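Local coordinates for RagA protein (Porphyromonas gingivalis, PDB 6SLN) that probably imports peptides across the outer membrane as a TonB-dependent receptor, a plugged beta-barrel transporter, at residues A[630-641]-A[677-688]. Sequence-based numbering, arbitrary orientation.
Sequences LRLKMSYGTTGN and WEKQSQFNFGLA
Asn-641 and Glu-678 meet at one end of an antiparallel pair of neighbouring strands in the transmembrane beta-barrel wall of this TonB-dependent receptor, and Arg-631 meets Ala-688 at the other. Main-chain hydrogen bonds join the strands along their length; among them, Gly-637 N to Gln-682 O is weak (3.4 Å).

The two faces differ sharply. Lys-633, Ser-635, Thr-639, Asn-641, Glu-678, Gln-680, Gln-682 and Asn-684 share the polar, mostly buried face. Gln-682 NE2 binds the carbonyl of Lys-187, while Thr-639 and Gln-680 both pack on Ala-200; Lys-187 and Ala-200 belong to the plug domain, and these contacts put this face toward the barrel interior. Here Lys-633 CG leans on the backbone of Gly-686, 3.8 Å from Gly-686 O, and its amine continues to a salt bridge with Glu-699 on strand 696-715.

The opposite face is more open and largely apolar, as suits the membrane-facing side of a barrel. Leu-632, with CG anti to its backbone N (chi1 -177°), brings CD2 across to Phe-685 CZ (3.3 Å) and to Leu-687 CD1 (3.4 Å). Met-634 CE reaches the edge of the same phenyl ring, 3.5 Å from Phe-685 CD2. Farther along, Tyr-636 takes Phe-683 CB at its ring edge, CD1 to CB 3.8 Å, and sets its hydroxyl beside Ser-681.

Back on the buried face, Glu-678 OE1 is held by Leu-711 N and by Ser-151 OG of the plug. The amide of Asn-641 stands 78° from the carboxylate plane, and its ND2 donates from above that plane to Glu-678 OE2 at 3.0 Å.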
ATOM      1  N   LEU A 630     -41.886  35.228  29.126  1.00 99.01           N
ATOM      2  CA  LEU A 630     -41.044  34.762  30.217  1.00 89.01           C
ATOM      3  C   LEU A 630     -41.226  33.257  30.325  1.00 89.06           C
ATOM      4  O   LEU A 630     -42.361  32.770  30.328  1.00 90.50           O
ATOM      5  CB  LEU A 630     -41.407  35.448  31.541  1.00 83.01           C
ATOM      6  CG  LEU A 630     -40.235  35.703  32.487  1.00 77.02           C
ATOM      7  CD1 LEU A 630     -40.630  36.708  33.530  1.00 67.70           C
ATOM      8  CD2 LEU A 630     -39.776  34.418  33.149  1.00 83.29           C
ATOM      9  N   ARG A 631     -40.113  32.529  30.393  1.00 84.47           N
ATOM     10  CA  ARG A 631     -40.149  31.088  30.586  1.00 74.69           C
ATOM     11  C   ARG A 631     -39.098  30.681  31.610  1.00 76.16           C
ATOM     12  O   ARG A 631     -38.017  31.272  31.699  1.00 74.30           O
ATOM     13  CB  ARG A 631     -39.934  30.327  29.274  1.00 68.55           C
ATOM     14  CG  ARG A 631     -41.056  30.496  28.265  1.00 67.43           C
ATOM     15  CD  ARG A 631     -40.820  29.647  27.029  1.00 69.92           C
ATOM     16  NE  ARG A 631     -39.498  29.871  26.444  1.00 79.90           N
ATOM     17  CZ  ARG A 631     -39.244  30.752  25.484  1.00 87.67           C
ATOM     18  NH1 ARG A 631     -40.227  31.500  24.999  1.00 89.48           N
ATOM     19  NH2 ARG A 631     -38.010  30.887  25.015  1.00 91.48           N
ATOM     20  N   LEU A 632     -39.449  29.667  32.395  1.00 80.55           N
ATOM     21  CA  LEU A 632     -38.598  29.089  33.423  1.00 80.88           C
ATOM     22  C   LEU A 632     -38.411  27.617  33.076  1.00 79.14           C
ATOM     23  O   LEU A 632     -39.374  26.936  32.706  1.00 78.27           O
ATOM     24  CB  LEU A 632     -39.240  29.295  34.807  1.00 82.29           C
ATOM     25  CG  LEU A 632     -38.638  28.885  36.153  1.00 84.65           C
ATOM     26  CD1 LEU A 632     -38.667  27.387  36.329  1.00 86.19           C
ATOM     27  CD2 LEU A 632     -37.235  29.405  36.298  1.00 81.81           C
ATOM     28  N   LYS A 633     -37.177  27.132  33.155  1.00 75.59           N
ATOM     29  CA  LYS A 633     -36.880  25.779  32.712  1.00 71.49           C
ATOM     30  C   LYS A 633     -35.784  25.188  33.579  1.00 70.28           C
ATOM     31  O   LYS A 633     -34.789  25.858  33.869  1.00 76.17           O
ATOM     32  CB  LYS A 633     -36.451  25.751  31.230  1.00 70.20           C
ATOM     33  CG  LYS A 633     -35.663  26.977  30.773  1.00 71.88           C
ATOM     34  CD  LYS A 633     -35.730  27.184  29.260  1.00 72.74           C
ATOM     35  CE  LYS A 633     -34.793  26.239  28.505  1.00 71.15           C
ATOM     36  NZ  LYS A 633     -33.344  26.603  28.607  1.00 62.81           N
ATOM     37  N   MET A 634     -35.963  23.935  33.991  1.00 59.09           N
ATOM     38  CA  MET A 634     -34.873  23.221  34.631  1.00 62.52           C
ATOM     39  C   MET A 634     -34.840  21.769  34.177  1.00 60.57           C
ATOM     40  O   MET A 634     -35.867  21.175  33.846  1.00 63.64           O
ATOM     41  CB  MET A 634     -34.954  23.283  36.148  1.00 72.26           C
ATOM     42  CG  MET A 634     -36.172  22.636  36.730  1.00 83.12           C
ATOM     43  SD  MET A 634     -36.430  23.327  38.364  1.00 92.71           S
ATOM     44  CE  MET A 634     -36.998  24.967  37.957  1.00 88.39           C
ATOM     45  N   SER A 635     -33.631  21.209  34.181  1.00 55.08           N
ATOM     46  CA  SER A 635     -33.359  19.856  33.738  1.00 50.42           C
ATOM     47  C   SER A 635     -32.473  19.165  34.763  1.00 53.01           C
ATOM     48  O   SER A 635     -31.650  19.797  35.433  1.00 56.47           O
ATOM     49  CB  SER A 635     -32.651  19.853  32.375  1.00 57.69           C
ATOM     50  OG  SER A 635     -31.234  19.757  32.529  1.00 64.21           O
ATOM     51  N   TYR A 636     -32.651  17.860  34.887  1.00 52.54           N
ATOM     52  CA  TYR A 636     -31.645  17.038  35.530  1.00 49.85           C
ATOM     53  C   TYR A 636     -31.546  15.733  34.771  1.00 54.21           C
ATOM     54  O   TYR A 636     -32.564  15.157  34.371  1.00 62.49           O
ATOM     55  CB  TYR A 636     -31.948  16.741  36.990  1.00 54.64           C
ATOM     56  CG  TYR A 636     -30.850  15.900  37.569  1.00 62.01           C
ATOM     57  CD1 TYR A 636     -29.630  16.469  37.908  1.00 61.14           C
ATOM     58  CD2 TYR A 636     -31.003  14.526  37.721  1.00 62.46           C
ATOM     59  CE1 TYR A 636     -28.601  15.701  38.409  1.00 55.90           C
ATOM     60  CE2 TYR A 636     -29.977  13.750  38.220  1.00 60.47           C
ATOM     61  CZ  TYR A 636     -28.775  14.345  38.559  1.00 58.40           C
ATOM     62  OH  TYR A 636     -27.740  13.593  39.060  1.00 60.09           O
ATOM     63  N   GLY A 637     -30.325  15.262  34.581  1.00 53.14           N
ATOM     64  CA  GLY A 637     -30.169  14.053  33.802  1.00 60.44           C
ATOM     65  C   GLY A 637     -28.743  13.563  33.823  1.00 66.21           C
ATOM     66  O   GLY A 637     -27.823  14.270  34.242  1.00 66.16           O
ATOM     67  N   THR A 638     -28.583  12.325  33.364  1.00 66.17           N
ATOM     68  CA  THR A 638     -27.295  11.666  33.265  1.00 56.96           C
ATOM     69  C   THR A 638     -26.971  11.403  31.805  1.00 52.13           C
ATOM     70  O   THR A 638     -27.863  11.182  30.978  1.00 49.06           O
ATOM     71  CB  THR A 638     -27.275  10.343  34.025  1.00 55.11           C
ATOM     72  OG1 THR A 638     -28.394   9.543  33.618  1.00 61.36           O
ATOM     73  CG2 THR A 638     -27.364  10.613  35.494  1.00 56.02           C
ATOM     74  N   THR A 639     -25.674  11.430  31.505  1.00 50.63           N
ATOM     75  CA  THR A 639     -25.175  11.267  30.150  1.00 54.81           C
ATOM     76  C   THR A 639     -23.861  10.513  30.229  1.00 55.22           C
ATOM     77  O   THR A 639     -23.113  10.641  31.203  1.00 60.43           O
ATOM     78  CB  THR A 639     -24.943  12.611  29.454  1.00 51.68           C
ATOM     79  OG1 THR A 639     -23.965  13.350  30.197  1.00 54.67           O
ATOM     80  CG2 THR A 639     -26.240  13.430  29.340  1.00 41.03           C
ATOM     81  N   GLY A 640     -23.580   9.735  29.204  1.00 37.45           N
ATOM     82  CA  GLY A 640     -22.343   8.998  29.143  1.00 43.75           C
ATOM     83  C   GLY A 640     -21.296   9.714  28.313  1.00 51.74           C
ATOM     84  O   GLY A 640     -21.603  10.583  27.495  1.00 48.53           O
ATOM     85  N   ASN A 641     -20.042   9.345  28.565  1.00 46.39           N
ATOM     86  CA  ASN A 641     -18.914   9.773  27.765  1.00 36.29           C
ATOM     87  C   ASN A 641     -18.016   8.564  27.579  1.00 37.85           C
ATOM     88  O   ASN A 641     -17.703   7.868  28.551  1.00 34.99           O
ATOM     89  CB  ASN A 641     -18.144  10.930  28.426  1.00 46.64           C
ATOM     90  CG  ASN A 641     -17.002  11.456  27.531  1.00 48.12           C
ATOM     91  OD1 ASN A 641     -16.870  11.053  26.376  1.00 42.07           O
ATOM     92  ND2 ASN A 641     -16.181  12.329  28.069  1.00 44.36           N
ATOM     93  N   TRP A 677     -18.046   3.110  30.961  1.00 47.21           N
ATOM     94  CA  TRP A 677     -18.411   4.491  30.683  1.00 45.00           C
ATOM     95  C   TRP A 677     -17.955   5.427  31.790  1.00 54.15           C
ATOM     96  O   TRP A 677     -17.992   5.081  32.977  1.00 54.64           O
ATOM     97  CB  TRP A 677     -19.919   4.616  30.555  1.00 41.48           C
ATOM     98  CG  TRP A 677     -20.443   3.971  29.372  1.00 43.05           C
ATOM     99  CD1 TRP A 677     -20.657   2.640  29.199  1.00 43.14           C
ATOM    100  CD2 TRP A 677     -20.846   4.613  28.163  1.00 44.55           C
ATOM    101  NE1 TRP A 677     -21.175   2.408  27.953  1.00 48.77           N
ATOM    102  CE2 TRP A 677     -21.299   3.602  27.291  1.00 49.67           C
ATOM    103  CE3 TRP A 677     -20.882   5.941  27.736  1.00 34.89           C
ATOM    104  CZ2 TRP A 677     -21.766   3.878  26.006  1.00 49.29           C
ATOM    105  CZ3 TRP A 677     -21.356   6.214  26.470  1.00 50.40           C
ATOM    106  CH2 TRP A 677     -21.789   5.190  25.617  1.00 51.77           C
ATOM    107  N   GLU A 678     -17.537   6.628  31.388  1.00 55.47           N
ATOM    108  CA  GLU A 678     -17.502   7.772  32.290  1.00 47.51           C
ATOM    109  C   GLU A 678     -18.912   8.346  32.372  1.00 45.04           C
ATOM    110  O   GLU A 678     -19.576   8.532  31.349  1.00 50.47           O
ATOM    111  CB  GLU A 678     -16.497   8.807  31.787  1.00 38.89           C
ATOM    112  CG  GLU A 678     -16.609  10.204  32.371  1.00 37.63           C
ATOM    113  CD  GLU A 678     -15.567  11.167  31.768  1.00 47.69           C
ATOM    114  OE1 GLU A 678     -14.357  10.933  32.037  1.00 43.13           O
ATOM    115  OE2 GLU A 678     -15.950  12.134  31.032  1.00 35.93           O
ATOM    116  N   LYS A 679     -19.409   8.555  33.581  1.00 50.77           N
ATOM    117  CA  LYS A 679     -20.806   8.918  33.760  1.00 52.47           C
ATOM    118  C   LYS A 679     -20.908  10.341  34.284  1.00 53.76           C
ATOM    119  O   LYS A 679     -20.255  10.707  35.268  1.00 52.14           O
ATOM    120  CB  LYS A 679     -21.522   7.914  34.667  1.00 50.18           C
ATOM    121  CG  LYS A 679     -21.789   6.591  33.927  1.00 52.08           C
ATOM    122  CD  LYS A 679     -22.670   5.610  34.688  1.00 55.36           C
ATOM    123  CE  LYS A 679     -21.842   4.591  35.480  1.00 54.89           C
ATOM    124  NZ  LYS A 679     -20.794   3.875  34.695  1.00 51.59           N
ATOM    125  N   GLN A 680     -21.694  11.142  33.585  1.00 48.23           N
ATOM    126  CA  GLN A 680     -21.868  12.543  33.883  1.00 41.38           C
ATOM    127  C   GLN A 680     -23.320  12.798  34.237  1.00 50.15           C
ATOM    128  O   GLN A 680     -24.226  12.131  33.730  1.00 53.33           O
ATOM    129  CB  GLN A 680     -21.465  13.414  32.696  1.00 44.23           C
ATOM    130  CG  GLN A 680     -19.977  13.672  32.638  1.00 56.00           C
ATOM    131  CD  GLN A 680     -19.562  14.642  31.549  1.00 53.97           C
ATOM    132  OE1 GLN A 680     -20.300  15.571  31.194  1.00 54.81           O
ATOM    133  NE2 GLN A 680     -18.378  14.414  30.994  1.00 50.22           N
ATOM    134  N   SER A 681     -23.527  13.762  35.128  1.00 49.82           N
ATOM    135  CA  SER A 681     -24.846  14.296  35.395  1.00 55.50           C
ATOM    136  C   SER A 681     -24.793  15.801  35.197  1.00 53.29           C
ATOM    137  O   SER A 681     -23.727  16.409  35.285  1.00 47.90           O
ATOM    138  CB  SER A 681     -25.320  13.954  36.810  1.00 62.67           C
ATOM    139  OG  SER A 681     -24.521  14.606  37.775  1.00 66.66           O
ATOM    140  N   GLN A 682     -25.949  16.402  34.921  1.00 57.47           N
ATOM    141  CA  GLN A 682     -26.002  17.850  34.738  1.00 60.50           C
ATOM    142  C   GLN A 682     -27.351  18.369  35.206  1.00 65.52           C
ATOM    143  O   GLN A 682     -28.386  18.062  34.604  1.00 72.41           O
ATOM    144  CB  GLN A 682     -25.759  18.242  33.289  1.00 62.20           C
ATOM    145  CG  GLN A 682     -25.381  19.698  33.147  1.00 64.27           C
ATOM    146  CD  GLN A 682     -25.649  20.241  31.765  1.00 67.56           C
ATOM    147  OE1 GLN A 682     -26.337  21.247  31.614  1.00 77.38           O
ATOM    148  NE2 GLN A 682     -25.104  19.586  30.748  1.00 61.49           N
ATOM    149  N   PHE A 683     -27.323  19.172  36.262  1.00 59.55           N
ATOM    150  CA  PHE A 683     -28.475  19.946  36.683  1.00 59.74           C
ATOM    151  C   PHE A 683     -28.400  21.311  36.011  1.00 62.93           C
ATOM    152  O   PHE A 683     -27.336  21.936  35.985  1.00 65.79           O
ATOM    153  CB  PHE A 683     -28.496  20.083  38.205  1.00 58.05           C
ATOM    154  CG  PHE A 683     -29.438  21.128  38.708  1.00 59.88           C
ATOM    155  CD1 PHE A 683     -30.804  20.987  38.546  1.00 62.04           C
ATOM    156  CD2 PHE A 683     -28.957  22.257  39.352  1.00 63.47           C
ATOM    157  CE1 PHE A 683     -31.675  21.959  39.024  1.00 68.35           C
ATOM    158  CE2 PHE A 683     -29.820  23.233  39.829  1.00 63.91           C
ATOM    159  CZ  PHE A 683     -31.180  23.082  39.665  1.00 66.52           C
ATOM    160  N   ASN A 684     -29.513  21.753  35.436  1.00 59.30           N
ATOM    161  CA  ASN A 684     -29.530  23.006  34.701  1.00 57.68           C
ATOM    162  C   ASN A 684     -30.811  23.745  35.021  1.00 60.09           C
ATOM    163  O   ASN A 684     -31.892  23.164  34.938  1.00 63.30           O
ATOM    164  CB  ASN A 684     -29.431  22.778  33.191  1.00 58.73           C
ATOM    165  CG  ASN A 684     -29.179  24.059  32.435  1.00 65.45           C
ATOM    166  OD1 ASN A 684     -28.043  24.379  32.098  1.00 73.70           O
ATOM    167  ND2 ASN A 684     -30.236  24.831  32.212  1.00 63.27           N
ATOM    168  N   PHE A 685     -30.684  25.020  35.373  1.00 61.02           N
ATOM    169  CA  PHE A 685     -31.817  25.862  35.743  1.00 67.52           C
ATOM    170  C   PHE A 685     -31.756  27.141  34.924  1.00 76.18           C
ATOM    171  O   PHE A 685     -30.783  27.895  35.027  1.00 74.55           O
ATOM    172  CB  PHE A 685     -31.795  26.184  37.239  1.00 61.36           C
ATOM    173  CG  PHE A 685     -32.761  27.243  37.625  1.00 72.84           C
ATOM    174  CD1 PHE A 685     -32.391  28.581  37.624  1.00 79.22           C
ATOM    175  CD2 PHE A 685     -34.054  26.910  37.975  1.00 83.10           C
ATOM    176  CE1 PHE A 685     -33.295  29.568  37.967  1.00 85.32           C
ATOM    177  CE2 PHE A 685     -34.960  27.885  38.330  1.00 87.20           C
ATOM    178  CZ  PHE A 685     -34.579  29.218  38.326  1.00 87.77           C
ATOM    179  N   GLY A 686     -32.798  27.409  34.131  1.00 81.08           N
ATOM    180  CA  GLY A 686     -32.735  28.461  33.142  1.00 80.81           C
ATOM    181  C   GLY A 686     -33.910  29.418  33.198  1.00 77.49           C
ATOM    182  O   GLY A 686     -34.957  29.136  33.780  1.00 83.75           O
ATOM    183  N   LEU A 687     -33.716  30.565  32.552  1.00 65.19           N
ATOM    184  CA  LEU A 687     -34.746  31.595  32.494  1.00 61.22           C
ATOM    185  C   LEU A 687     -34.640  32.309  31.156  1.00 67.32           C
ATOM    186  O   LEU A 687     -33.671  33.036  30.928  1.00 71.83           O
ATOM    187  CB  LEU A 687     -34.593  32.580  33.641  1.00 56.28           C
ATOM    188  CG  LEU A 687     -35.877  33.313  33.995  1.00 61.72           C
ATOM    189  CD1 LEU A 687     -36.865  32.372  34.651  1.00 58.34           C
ATOM    190  CD2 LEU A 687     -35.592  34.526  34.886  1.00 61.11           C
ATOM    191  N   ALA A 688     -35.618  32.096  30.281  1.00 65.96           N
ATOM    192  CA  ALA A 688     -35.756  32.879  29.062  1.00 64.68           C
ATOM    193  C   ALA A 688     -36.690  34.058  29.322  1.00 65.36           C
ATOM    194  O   ALA A 688     -37.489  34.042  30.259  1.00 78.53           O
ATOM    195  CB  ALA A 688     -36.291  32.019  27.910  1.00 54.81           C
TER